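Thermostable monoacylglycerol lipase (Bacillus, PDB 4LHE) hydrolyses monoacylglycerols at their ester bond to release a fatty acid and glycerol, as a thermostable lipase of the alpha/beta-hydrolase fold. Local coordinates at residues P13-N18 with T49-R54; P53-H58 with A75-G80; C114-I119 with I184-L189; P118-V123 with I190-E195. All blocks are in the same frame, centred on the assembly; numbering follows the deposited sequence.

Overall arrangement
Interactions 1, 3 and 4 all lie in the mixed central sheet, in which strand 14-16 is one outermost strand and 115-119 and 188-193 run side by side towards the other. Interaction 1 continues directly into interaction 2 through Pro53 and Arg54, their centres about 12 Å apart, as the chain leaves strand 49-52 for a loop against helix 70-87. Interactions 3 and 4, with centres about 13 Å apart, are successive stages of one strand pairing and share Pro118 and Ile119. Interactions 2 and 4 lie about 21 Å apart between centres, on opposite sides of the chain's centre. Asn120 in interaction 4 touches a likely Ser97-His226-Asp196 catalytic triad, while Leu55 in interaction 2 comes near the probable nucleophile elbow.

Interaction 1: P13-N18 with T49-R54; sequences PFYAEN and TVCLPR
Phe14 and Leu52 form an antiparallel hydrogen-bonded pair, with Phe14 N 3.0 Å from Leu52 O and Leu52 N 2.9 Å from Phe14 O. Ala16 and Val50 repeat this pattern, and Tyr15 with Cys51 is the non-hydrogen-bonded pair between them. The short strand axes run at 165°, so the pairing is antiparallel with a slight twist.

The Phe14 side chain can be followed outward. CB rests beside Leu52 CB at 4.2 Å; CG then lies anti to the backbone N (chi1 170°), which carries the ring forward along its own strand, over toward Val50, the partner of Ala16. There CD2 and CE2 both meet the single methyl CG1 of Val50, with CE2 at 3.6 Å, the ring and the branch lying at a slant to one another. On the other sheet face, Cys51 SG approaches CE1 of Tyr15 at 3.7 Å, a sulfur-aromatic contact oblique to the ring. Past the ladder, Asn18 N donates to Thr49 OG1 over 2.9 Å with a bent N-H...O angle of 132°, and that hydroxyl is also hydrogen-bonded to Gly19 O.

Phe14 and Val50 face helix 37-45, touching Ala40, whereas Tyr15 and Cys51 face helix 70-87 at Trp83. Strand 49-52 bonds on its other side to strand 21-26, leaving 14-16 as an outermost strand of the sheet.

Interaction 2: P53-H58 with A75-G80; sequences PRLKGH and ASVEEG
Ser76 of helix 70-87 meets the loop at Leu55 and Lys56, and is the first residue of 75-80 to touch it. Its CB points toward the loop, and OG accepts the N-H of Lys56 at 3.0 Å from the nitrogen, with a nearly straight angle of 163°. The same hydroxyl has a weak hydrogen bond to Asp72 O, one turn back in the helix. Ser76 CB, meanwhile, lies 3.6 Å from the Leu55 methyl CD2, so one small side chain offers the loop both a polar and an apolar surface.

Val77 comes next. Its CG2 branch, anti to the carbonyl carbon, meets that same Leu55 CD2 at 3.6 Å; the leucine methyl is thus wedged against two consecutive helix residues. Leu55 and Val77 both go on to Leu102 of helix 98-109. A turn further on, the Pro53 ring is turned toward the helix at Gly80, where a CB would be tight against Pro53 CG; the ring's nearest approach is Pro53 CB to Ser76 O at 4.2 Å.

The loop holds its own shape by a type II turn from Leu55 to His58, with Gly57 at positive phi (89°), as suits the third position of such a turn. His58 ND1 donates to Lys56 O at 3.0 Å, and Arg54 NH1 reaches His58 O at 2.9 Å in the guanidinium plane.

Chemically, then, the contact is mainly apolar, with one polar fastening: the Lys56 amide finds its acceptor in a buried serine hydroxyl, which fixes the start of the turn relative to the helix.

Interaction 3: C114-I119 with I184-L189; sequences CGIVPI and IVCPAL
Ile116 meets Ala188 in a backbone bridge between strands that run parallel: Ile116 N is 3.0 Å from Pro187 O, and Leu189 N is 3.0 Å from Ile116 O, both bonds close to straight at 163° and 170°. Around this frame the side chains fit by shape.

Ile116 is the main bump. Its CG1 takes the crowded position between backbone N and carbonyl carbon (chi1 55°), which sends the longer branch across to the other segment. CG1 lies 4.1 Å from the small Ala188 CB, CD1 continues to Ile184 CG2 at 3.9 Å, and the CG2 branch faces Cys186 SG. That sulfur also rests against the backbone of Gly115, 3.8 Å from its CA. At the edge of the contact the Pro187 ring leans on the carbonyl of Cys114.

Val117 and Leu189 lie alongside each other on the opposite face, CG1 to CD2 at 4.1 Å. The carbonyl of Leu189 points at Pro118, whose ring nitrogen carries no hydrogen; CD fills the place instead at 3.3 Å, and this buried oxygen has no hydrogen-bond partner in the model.

Ile116 and Ile184 pack on helix 98-109, while Val117 and Leu189 pack on Phe244 of helix 234-247. Such a parallel strand pair between two helix layers belongs to the three-layer alpha/beta/alpha sandwich, here of the alpha/beta-hydrolase fold.

Interaction 4: P118-V123 with I190-E195; sequences PINAAV and IFVSDE
Ile119 and Phe191 are bridged through their backbones in a parallel pairing, with Phe191 N donating to Pro118 O at 3.2 Å and Asn120 N to Phe191 O at 3.0 Å, the latter donor standing above the carbonyl plane. Asn120 ends this pairing in a left-handed backbone conformation (phi 48°, psi 37°), where the chain turns away from its partner strand.

The Asn120 side chain carries the pairing on past that turn. CG is anti to the carbonyl carbon (chi1 -72°), and the flat amide then reaches Ser193 with both of its ends. OD1 accepts the Ser193 N-H on a lone pair, in the carbonyl plane, at 2.8 Å from the nitrogen; ND2 gives a hydrogen to Ser193 OG at 3.1 Å, the hydroxyl lying within the amide plane. ND2 is also hydrogen-bonded to His226 O. Further back along the strand, Ile119 and Phe191 point the same way side by side, CG1 of the isoleucine 3.8 Å from CD2 of the ring, and both touch Ile237 of helix 234-247. Pro118 CG meets Ile190 CG1 at 4.1 Å.

Three bonds therefore grip one buried amide and fix its rotation, since its acceptor and donor ends are matched to different partners. With His226 at one of these bonds and the side chain touching Asp196, Asn120 is a second-shell residue of a likely Ser-His-Asp triad, tying the ends of two sheet strands to the loops that bear the histidine and the acid.

Interaction 1: P13-N18 with T49-R54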
loop_
_atom_site.group_PDB
_atom_site.type_symbol
_atom_site.label_atom_id
_atom_site.label_comp_id
_atom_site.label_asym_id
_atom_site.label_seq_id
_atom_site.Cartn_x
_atom_site.Cartn_y
_atom_site.Cartn_z
ATOM N N PRO A 13 -7.307 -11.229 5.976
ATOM C CA PRO A 13 -6.898 -10.059 6.767
ATOM C C PRO A 13 -6.370 -10.451 8.158
ATOM O O PRO A 13 -6.524 -11.598 8.575
ATOM C CB PRO A 13 -8.194 -9.245 6.879
ATOM C CG PRO A 13 -9.297 -10.273 6.728
ATOM C CD PRO A 13 -8.762 -11.255 5.721
ATOM N N PHE A 14 -5.750 -9.499 8.856
ATOM C CA PHE A 14 -5.119 -9.763 10.139
ATOM C C PHE A 14 -5.416 -8.606 11.082
ATOM O O PHE A 14 -5.111 -7.451 10.775
ATOM C CB PHE A 14 -3.601 -9.975 9.959
ATOM C CG PHE A 14 -2.826 -10.019 11.255
ATOM C CD1 PHE A 14 -2.972 -11.077 12.139
ATOM C CD2 PHE A 14 -1.938 -9.008 11.579
ATOM C CE1 PHE A 14 -2.252 -11.109 13.328
ATOM C CE2 PHE A 14 -1.224 -9.039 12.768
ATOM C CZ PHE A 14 -1.381 -10.088 13.638
ATOM N N TYR A 15 -6.040 -8.923 12.219
ATOM C CA TYR A 15 -6.308 -7.937 13.261
ATOM C C TYR A 15 -5.675 -8.374 14.583
ATOM O O TYR A 15 -5.691 -9.563 14.920
ATOM C CB TYR A 15 -7.820 -7.758 13.462
ATOM C CG TYR A 15 -8.568 -7.395 12.195
ATOM C CD1 TYR A 15 -8.848 -6.066 11.891
ATOM C CD2 TYR A 15 -8.988 -8.379 11.303
ATOM C CE1 TYR A 15 -9.529 -5.722 10.739
ATOM C CE2 TYR A 15 -9.670 -8.043 10.141
ATOM C CZ TYR A 15 -9.929 -6.710 9.866
ATOM O OH TYR A 15 -10.611 -6.363 8.723
ATOM N N ALA A 16 -5.119 -7.417 15.326
ATOM C CA ALA A 16 -4.585 -7.703 16.657
ATOM C C ALA A 16 -4.675 -6.486 17.548
ATOM O O ALA A 16 -4.189 -5.402 17.188
ATOM C CB ALA A 16 -3.151 -8.213 16.593
ATOM N N GLU A 17 -5.291 -6.674 18.714
ATOM C CA GLU A 17 -5.495 -5.604 19.680
ATOM C C GLU A 17 -4.615 -5.567 20.913
ATOM O O GLU A 17 -4.850 -6.290 21.882
ATOM C CB GLU A 17 -6.887 -5.694 20.301
ATOM C CG GLU A 17 -8.005 -5.710 19.294
ATOM C CD GLU A 17 -9.290 -5.146 19.875
ATOM O OE1 GLU A 17 -9.218 -4.459 20.922
ATOM O OE2 GLU A 17 -10.361 -5.386 19.279
ATOM N N ASN A 18 -3.597 -4.723 20.856
ATOM C CA ASN A 18 -2.646 -4.593 21.939
ATOM C C ASN A 18 -2.531 -3.342 22.794
ATOM O O ASN A 18 -3.077 -3.307 23.892
ATOM C CB ASN A 18 -1.285 -4.839 21.289
ATOM C CG ASN A 18 -1.125 -6.274 20.805
ATOM O OD1 ASN A 18 -1.330 -7.225 21.567
ATOM N ND2 ASN A 18 -0.768 -6.437 19.531
ATOM N N THR A 49 -1.421 -2.188 18.314
ATOM C CA THR A 49 -2.651 -2.660 17.707
ATOM C C THR A 49 -2.445 -2.530 16.199
ATOM O O THR A 49 -1.921 -1.524 15.711
ATOM C CB THR A 49 -3.833 -1.841 18.204
ATOM O OG1 THR A 49 -3.984 -2.092 19.609
ATOM C CG2 THR A 49 -5.118 -2.221 17.493
ATOM N N VAL A 50 -2.845 -3.560 15.470
ATOM C CA VAL A 50 -2.506 -3.676 14.063
ATOM C C VAL A 50 -3.764 -4.023 13.270
ATOM O O VAL A 50 -4.552 -4.868 13.695
ATOM C CB VAL A 50 -1.422 -4.750 13.908
ATOM C CG1 VAL A 50 -1.543 -5.464 12.603
ATOM C CG2 VAL A 50 -0.032 -4.123 14.082
ATOM N N CYS A 51 -3.973 -3.347 12.145
ATOM C CA CYS A 51 -5.098 -3.671 11.257
ATOM C C CYS A 51 -4.606 -3.841 9.816
ATOM O O CYS A 51 -4.049 -2.912 9.218
ATOM C CB CYS A 51 -6.182 -2.584 11.341
ATOM S SG CYS A 51 -7.545 -2.715 10.128
ATOM N N LEU A 52 -4.819 -5.028 9.260
ATOM C CA LEU A 52 -4.344 -5.329 7.913
ATOM C C LEU A 52 -5.514 -5.886 7.125
ATOM O O LEU A 52 -5.709 -7.112 7.057
ATOM C CB LEU A 52 -3.154 -6.317 7.947
ATOM C CG LEU A 52 -2.712 -6.992 6.633
ATOM C CD1 LEU A 52 -2.640 -6.001 5.476
ATOM C CD2 LEU A 52 -1.367 -7.683 6.797
ATOM N N PRO A 53 -6.326 -4.982 6.555
ATOM C CA PRO A 53 -7.536 -5.357 5.810
ATOM C C PRO A 53 -7.199 -5.963 4.459
ATOM O O PRO A 53 -6.087 -5.761 3.946
ATOM C CB PRO A 53 -8.269 -4.014 5.616
ATOM C CG PRO A 53 -7.178 -2.964 5.679
ATOM C CD PRO A 53 -6.176 -3.518 6.689
ATOM N N ARG A 54 -8.150 -6.712 3.910
ATOM C CA ARG A 54 -8.061 -7.250 2.559
ATOM C C ARG A 54 -8.893 -6.317 1.691
ATOM O O ARG A 54 -10.098 -6.178 1.921
ATOM C CB ARG A 54 -8.655 -8.671 2.533
ATOM C CG ARG A 54 -8.724 -9.332 1.147
ATOM C CD ARG A 54 -9.304 -10.766 1.232
ATOM N NE ARG A 54 -10.714 -10.788 1.634
ATOM C CZ ARG A 54 -11.722 -10.440 0.836
ATOM N NH1 ARG A 54 -11.474 -10.012 -0.399
ATOM N NH2 ARG A 54 -12.975 -10.491 1.274
#

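Interaction 2: P53-H58 with A75-G80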
loop_
_atom_site.group_PDB
_atom_site.type_symbol
_atom_site.label_atom_id
_atom_site.label_comp_id
_atom_site.label_asym_id
_atom_site.label_seq_id
_atom_site.Cartn_x
_atom_site.Cartn_y
_atom_site.Cartn_z
ATOM N N PRO A 53 -6.326 -4.982 6.555
ATOM C CA PRO A 53 -7.536 -5.357 5.810
ATOM C C PRO A 53 -7.199 -5.963 4.459
ATOM O O PRO A 53 -6.087 -5.761 3.946
ATOM C CB PRO A 53 -8.269 -4.014 5.616
ATOM C CG PRO A 53 -7.178 -2.964 5.679
ATOM C CD PRO A 53 -6.176 -3.518 6.689
ATOM N N ARG A 54 -8.150 -6.712 3.910
ATOM C CA ARG A 54 -8.061 -7.250 2.559
ATOM C C ARG A 54 -8.893 -6.317 1.691
ATOM O O ARG A 54 -10.098 -6.178 1.921
ATOM C CB ARG A 54 -8.655 -8.671 2.533
ATOM C CG ARG A 54 -8.724 -9.332 1.147
ATOM C CD ARG A 54 -9.304 -10.766 1.232
ATOM N NE ARG A 54 -10.714 -10.788 1.634
ATOM C CZ ARG A 54 -11.722 -10.440 0.836
ATOM N NH1 ARG A 54 -11.474 -10.012 -0.399
ATOM N NH2 ARG A 54 -12.975 -10.491 1.274
ATOM N N LEU A 55 -8.267 -5.634 0.734
ATOM C CA LEU A 55 -9.014 -4.675 -0.086
ATOM C C LEU A 55 -10.085 -5.397 -0.902
ATOM O O LEU A 55 -9.820 -6.475 -1.453
ATOM C CB LEU A 55 -8.084 -3.905 -1.031
ATOM C CG LEU A 55 -7.021 -3.033 -0.376
ATOM C CD1 LEU A 55 -6.210 -2.301 -1.412
ATOM C CD2 LEU A 55 -7.656 -2.076 0.607
ATOM N N LYS A 56 -11.283 -4.808 -0.990
ATOM C CA LYS A 56 -12.351 -5.394 -1.809
ATOM C C LYS A 56 -11.855 -5.791 -3.203
ATOM O O LYS A 56 -11.161 -5.020 -3.876
ATOM C CB LYS A 56 -13.558 -4.462 -1.932
ATOM C CG LYS A 56 -14.786 -5.190 -2.483
ATOM C CD LYS A 56 -16.026 -4.317 -2.504
ATOM C CE LYS A 56 -17.269 -5.186 -2.665
ATOM N NZ LYS A 56 -18.511 -4.390 -2.900
ATOM N N GLY A 57 -12.186 -7.013 -3.617
ATOM C CA GLY A 57 -11.849 -7.468 -4.953
ATOM C C GLY A 57 -10.477 -8.119 -5.027
ATOM O O GLY A 57 -10.098 -8.660 -6.072
ATOM N N HIS A 58 -9.740 -8.060 -3.919
ATOM C CA HIS A 58 -8.392 -8.606 -3.842
ATOM C C HIS A 58 -8.368 -9.916 -3.056
ATOM O O HIS A 58 -9.184 -10.130 -2.143
ATOM C CB HIS A 58 -7.442 -7.581 -3.215
ATOM C CG HIS A 58 -7.251 -6.362 -4.055
ATOM N ND1 HIS A 58 -8.250 -5.439 -4.259
ATOM C CD2 HIS A 58 -6.185 -5.926 -4.776
ATOM C CE1 HIS A 58 -7.810 -4.476 -5.050
ATOM N NE2 HIS A 58 -6.556 -4.749 -5.374
ATOM N N ALA A 75 -12.896 2.589 0.520
ATOM C CA ALA A 75 -13.824 2.187 1.561
ATOM C C ALA A 75 -13.212 1.103 2.455
ATOM O O ALA A 75 -13.361 1.164 3.670
ATOM C CB ALA A 75 -15.147 1.736 0.971
ATOM N N SER A 76 -12.518 0.126 1.864
ATOM C CA SER A 76 -11.864 -0.930 2.648
ATOM C C SER A 76 -10.865 -0.339 3.613
ATOM O O SER A 76 -10.785 -0.764 4.757
ATOM C CB SER A 76 -11.107 -1.906 1.742
ATOM O OG SER A 76 -11.981 -2.625 0.911
ATOM N N VAL A 77 -10.079 0.621 3.134
ATOM C CA VAL A 77 -9.076 1.277 3.972
ATOM C C VAL A 77 -9.717 2.189 5.021
ATOM O O VAL A 77 -9.239 2.281 6.161
ATOM C CB VAL A 77 -8.103 2.085 3.116
ATOM C CG1 VAL A 77 -7.041 2.706 3.988
ATOM C CG2 VAL A 77 -7.460 1.175 2.091
ATOM N N GLU A 78 -10.805 2.858 4.641
ATOM C CA GLU A 78 -11.513 3.741 5.577
ATOM C C GLU A 78 -12.084 2.975 6.756
ATOM O O GLU A 78 -12.057 3.456 7.892
ATOM C CB GLU A 78 -12.655 4.479 4.873
ATOM C CG GLU A 78 -12.222 5.712 4.103
ATOM C CD GLU A 78 -11.930 6.903 5.005
ATOM O OE1 GLU A 78 -12.021 6.774 6.254
ATOM O OE2 GLU A 78 -11.619 7.980 4.447
ATOM N N GLU A 79 -12.628 1.796 6.461
ATOM C CA GLU A 79 -13.193 0.874 7.454
ATOM C C GLU A 79 -12.092 0.316 8.352
ATOM O O GLU A 79 -12.313 0.066 9.545
ATOM C CB GLU A 79 -13.928 -0.258 6.724
ATOM C CG GLU A 79 -14.183 -1.518 7.533
ATOM C CD GLU A 79 -14.923 -2.591 6.733
ATOM O OE1 GLU A 79 -16.082 -2.900 7.077
ATOM O OE2 GLU A 79 -14.343 -3.133 5.770
ATOM N N GLY A 80 -10.898 0.125 7.795
ATOM C CA GLY A 80 -9.763 -0.268 8.620
ATOM C C GLY A 80 -9.290 0.854 9.535
ATOM O O GLY A 80 -8.946 0.631 10.698
#

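Interaction 3: C114-I119 with I184-L189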
loop_
_atom_site.group_PDB
_atom_site.type_symbol
_atom_site.label_atom_id
_atom_site.label_comp_id
_atom_site.label_asym_id
_atom_site.label_seq_id
_atom_site.Cartn_x
_atom_site.Cartn_y
_atom_site.Cartn_z
ATOM N N CYS A 114 -1.126 10.356 12.943
ATOM C CA CYS A 114 0.112 10.822 13.557
ATOM C C CYS A 114 1.353 10.578 12.692
ATOM O O CYS A 114 2.435 11.052 13.026
ATOM C CB CYS A 114 0.284 10.206 14.944
ATOM S SG CYS A 114 -0.896 10.857 16.182
ATOM N N GLY A 115 1.202 9.859 11.582
ATOM C CA GLY A 115 2.339 9.628 10.695
ATOM C C GLY A 115 2.080 8.600 9.609
ATOM O O GLY A 115 1.200 7.747 9.753
ATOM N N ILE A 116 2.849 8.673 8.521
ATOM C CA ILE A 116 2.691 7.720 7.425
ATOM C C ILE A 116 3.997 7.113 6.952
ATOM O O ILE A 116 5.046 7.769 6.969
ATOM C CB ILE A 116 1.950 8.326 6.211
ATOM C CG1 ILE A 116 2.644 9.603 5.712
ATOM C CG2 ILE A 116 0.473 8.573 6.558
ATOM C CD1 ILE A 116 1.934 10.230 4.530
ATOM N N VAL A 117 3.925 5.852 6.534
ATOM C CA VAL A 117 5.093 5.156 5.994
ATOM C C VAL A 117 4.779 4.501 4.631
ATOM O O VAL A 117 4.540 3.285 4.529
ATOM C CB VAL A 117 5.674 4.117 7.010
ATOM C CG1 VAL A 117 6.992 3.561 6.493
ATOM C CG2 VAL A 117 5.925 4.782 8.357
ATOM N N PRO A 118 4.744 5.318 3.569
ATOM C CA PRO A 118 4.504 4.752 2.234
ATOM C C PRO A 118 5.748 4.027 1.718
ATOM O O PRO A 118 6.858 4.504 1.937
ATOM C CB PRO A 118 4.211 5.992 1.377
ATOM C CG PRO A 118 4.884 7.140 2.109
ATOM C CD PRO A 118 4.809 6.798 3.565
ATOM N N ILE A 119 5.572 2.883 1.067
ATOM C CA ILE A 119 6.713 2.112 0.566
ATOM C C ILE A 119 6.511 1.908 -0.924
ATOM O O ILE A 119 5.527 1.284 -1.321
ATOM C CB ILE A 119 6.754 0.715 1.218
ATOM C CG1 ILE A 119 6.741 0.826 2.748
ATOM C CG2 ILE A 119 7.937 -0.093 0.710
ATOM C CD1 ILE A 119 6.705 -0.529 3.465
ATOM N N ILE A 184 -1.455 16.803 3.244
ATOM C CA ILE A 184 -0.754 15.954 4.209
ATOM C C ILE A 184 0.228 16.759 5.062
ATOM O O ILE A 184 1.167 17.345 4.537
ATOM C CB ILE A 184 0.018 14.813 3.504
ATOM C CG1 ILE A 184 -0.939 13.927 2.706
ATOM C CG2 ILE A 184 0.734 13.961 4.521
ATOM C CD1 ILE A 184 -0.227 12.821 1.898
ATOM N N VAL A 185 0.026 16.770 6.380
ATOM C CA VAL A 185 0.940 17.493 7.263
ATOM C C VAL A 185 1.626 16.636 8.352
ATOM O O VAL A 185 2.421 17.165 9.145
ATOM C CB VAL A 185 0.239 18.702 7.939
ATOM C CG1 VAL A 185 -0.400 19.617 6.901
ATOM C CG2 VAL A 185 -0.785 18.219 8.942
ATOM N N CYS A 186 1.334 15.334 8.402
ATOM C CA CYS A 186 1.900 14.496 9.458
ATOM C C CYS A 186 3.301 14.043 9.079
ATOM O O CYS A 186 3.680 14.121 7.903
ATOM C CB CYS A 186 0.996 13.293 9.724
ATOM S SG CYS A 186 0.850 12.173 8.323
ATOM N N PRO A 187 4.106 13.618 10.074
ATOM C CA PRO A 187 5.442 13.085 9.777
ATOM C C PRO A 187 5.428 12.002 8.690
ATOM O O PRO A 187 4.539 11.147 8.657
ATOM C CB PRO A 187 5.874 12.480 11.120
ATOM C CG PRO A 187 5.242 13.392 12.125
ATOM C CD PRO A 187 3.873 13.730 11.532
ATOM N N ALA A 188 6.411 12.034 7.804
ATOM C CA ALA A 188 6.453 11.061 6.714
ATOM C C ALA A 188 7.810 10.350 6.634
ATOM O O ALA A 188 8.857 10.985 6.731
ATOM C CB ALA A 188 6.089 11.732 5.382
ATOM N N LEU A 189 7.774 9.026 6.502
ATOM C CA LEU A 189 8.965 8.214 6.301
ATOM C C LEU A 189 8.747 7.479 4.980
ATOM O O LEU A 189 7.849 6.639 4.858
ATOM C CB LEU A 189 9.140 7.203 7.444
ATOM C CG LEU A 189 10.272 6.175 7.307
ATOM C CD1 LEU A 189 11.603 6.884 7.257
ATOM C CD2 LEU A 189 10.271 5.129 8.431
#

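Interaction 4: P118-V123 with I190-E195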
loop_
_atom_site.group_PDB
_atom_site.type_symbol
_atom_site.label_atom_id
_atom_site.label_comp_id
_atom_site.label_asym_id
_atom_site.label_seq_id
_atom_site.Cartn_x
_atom_site.Cartn_y
_atom_site.Cartn_z
ATOM N N PRO A 118 4.744 5.318 3.569
ATOM C CA PRO A 118 4.504 4.752 2.234
ATOM C C PRO A 118 5.748 4.027 1.718
ATOM O O PRO A 118 6.858 4.504 1.937
ATOM C CB PRO A 118 4.211 5.992 1.377
ATOM C CG PRO A 118 4.884 7.140 2.109
ATOM C CD PRO A 118 4.809 6.798 3.565
ATOM N N ILE A 119 5.572 2.883 1.067
ATOM C CA ILE A 119 6.713 2.112 0.566
ATOM C C ILE A 119 6.511 1.908 -0.924
ATOM O O ILE A 119 5.527 1.284 -1.321
ATOM C CB ILE A 119 6.754 0.715 1.218
ATOM C CG1 ILE A 119 6.741 0.826 2.748
ATOM C CG2 ILE A 119 7.937 -0.093 0.710
ATOM C CD1 ILE A 119 6.705 -0.529 3.465
ATOM N N ASN A 120 7.430 2.410 -1.747
ATOM C CA ASN A 120 7.263 2.359 -3.204
ATOM C C ASN A 120 5.879 2.820 -3.684
ATOM O O ASN A 120 5.316 2.261 -4.633
ATOM C CB ASN A 120 7.582 0.960 -3.744
ATOM C CG ASN A 120 9.067 0.648 -3.715
ATOM O OD1 ASN A 120 9.908 1.550 -3.772
ATOM N ND2 ASN A 120 9.399 -0.633 -3.625
ATOM N N ALA A 121 5.341 3.836 -3.011
ATOM C CA ALA A 121 4.016 4.380 -3.307
ATOM C C ALA A 121 3.946 4.920 -4.729
ATOM O O ALA A 121 4.902 5.533 -5.224
ATOM C CB ALA A 121 3.649 5.464 -2.311
ATOM N N ALA A 122 2.806 4.675 -5.369
ATOM C CA ALA A 122 2.565 5.058 -6.760
ATOM C C ALA A 122 1.724 6.328 -6.840
ATOM O O ALA A 122 0.607 6.373 -6.312
ATOM C CB ALA A 122 1.863 3.918 -7.485
ATOM N N VAL A 123 2.253 7.347 -7.520
ATOM C CA VAL A 123 1.607 8.662 -7.597
ATOM C C VAL A 123 1.516 9.189 -9.039
ATOM O O VAL A 123 0.586 9.928 -9.393
ATOM C CB VAL A 123 2.311 9.665 -6.635
ATOM C CG1 VAL A 123 2.410 11.045 -7.238
ATOM C CG2 VAL A 123 1.601 9.699 -5.276
ATOM N N ILE A 190 9.569 7.801 3.993
ATOM C CA ILE A 190 9.314 7.384 2.617
ATOM C C ILE A 190 10.364 6.383 2.162
ATOM O O ILE A 190 11.519 6.760 1.940
ATOM C CB ILE A 190 9.301 8.623 1.685
ATOM C CG1 ILE A 190 8.204 9.610 2.116
ATOM C CG2 ILE A 190 9.088 8.229 0.229
ATOM C CD1 ILE A 190 8.235 10.932 1.355
ATOM N N PHE A 191 9.965 5.109 2.037
ATOM C CA PHE A 191 10.826 4.066 1.487
ATOM C C PHE A 191 10.773 3.985 -0.035
ATOM O O PHE A 191 9.705 4.099 -0.639
ATOM C CB PHE A 191 10.438 2.691 2.050
ATOM C CG PHE A 191 10.759 2.525 3.513
ATOM C CD1 PHE A 191 12.075 2.377 3.942
ATOM C CD2 PHE A 191 9.742 2.508 4.465
ATOM C CE1 PHE A 191 12.368 2.222 5.298
ATOM C CE2 PHE A 191 10.035 2.345 5.808
ATOM C CZ PHE A 191 11.337 2.207 6.229
ATOM N N VAL A 192 11.929 3.752 -0.653
ATOM C CA VAL A 192 11.979 3.591 -2.100
ATOM C C VAL A 192 13.056 2.583 -2.480
ATOM O O VAL A 192 14.192 2.642 -1.998
ATOM C CB VAL A 192 12.191 4.936 -2.825
ATOM C CG1 VAL A 192 13.468 5.621 -2.333
ATOM C CG2 VAL A 192 12.223 4.723 -4.333
ATOM N N SER A 193 12.670 1.620 -3.305
ATOM C CA SER A 193 13.605 0.619 -3.773
ATOM C C SER A 193 14.331 1.197 -4.979
ATOM O O SER A 193 13.677 1.603 -5.952
ATOM C CB SER A 193 12.865 -0.671 -4.145
ATOM O OG SER A 193 12.360 -1.323 -2.987
ATOM N N ASP A 194 15.662 1.265 -4.895
ATOM C CA ASP A 194 16.497 1.740 -6.005
ATOM C C ASP A 194 16.114 1.015 -7.277
ATOM O O ASP A 194 15.935 1.628 -8.330
ATOM C CB ASP A 194 17.985 1.469 -5.747
ATOM C CG ASP A 194 18.576 2.370 -4.690
ATOM O OD1 ASP A 194 18.014 3.455 -4.457
ATOM O OD2 ASP A 194 19.610 1.993 -4.092
ATOM N N GLU A 195 15.978 -0.301 -7.160
ATOM C CA GLU A 195 15.699 -1.136 -8.314
ATOM C C GLU A 195 14.232 -1.564 -8.429
ATOM O O GLU A 195 13.945 -2.696 -8.822
ATOM C CB GLU A 195 16.635 -2.351 -8.322
ATOM C CG GLU A 195 18.129 -1.984 -8.384
ATOM C CD GLU A 195 19.045 -3.197 -8.568
ATOM O OE1 GLU A 195 18.971 -3.849 -9.637
ATOM O OE2 GLU A 195 19.842 -3.497 -7.646
HETATM O O HOH W 1 6.632 5.614 -1.217
#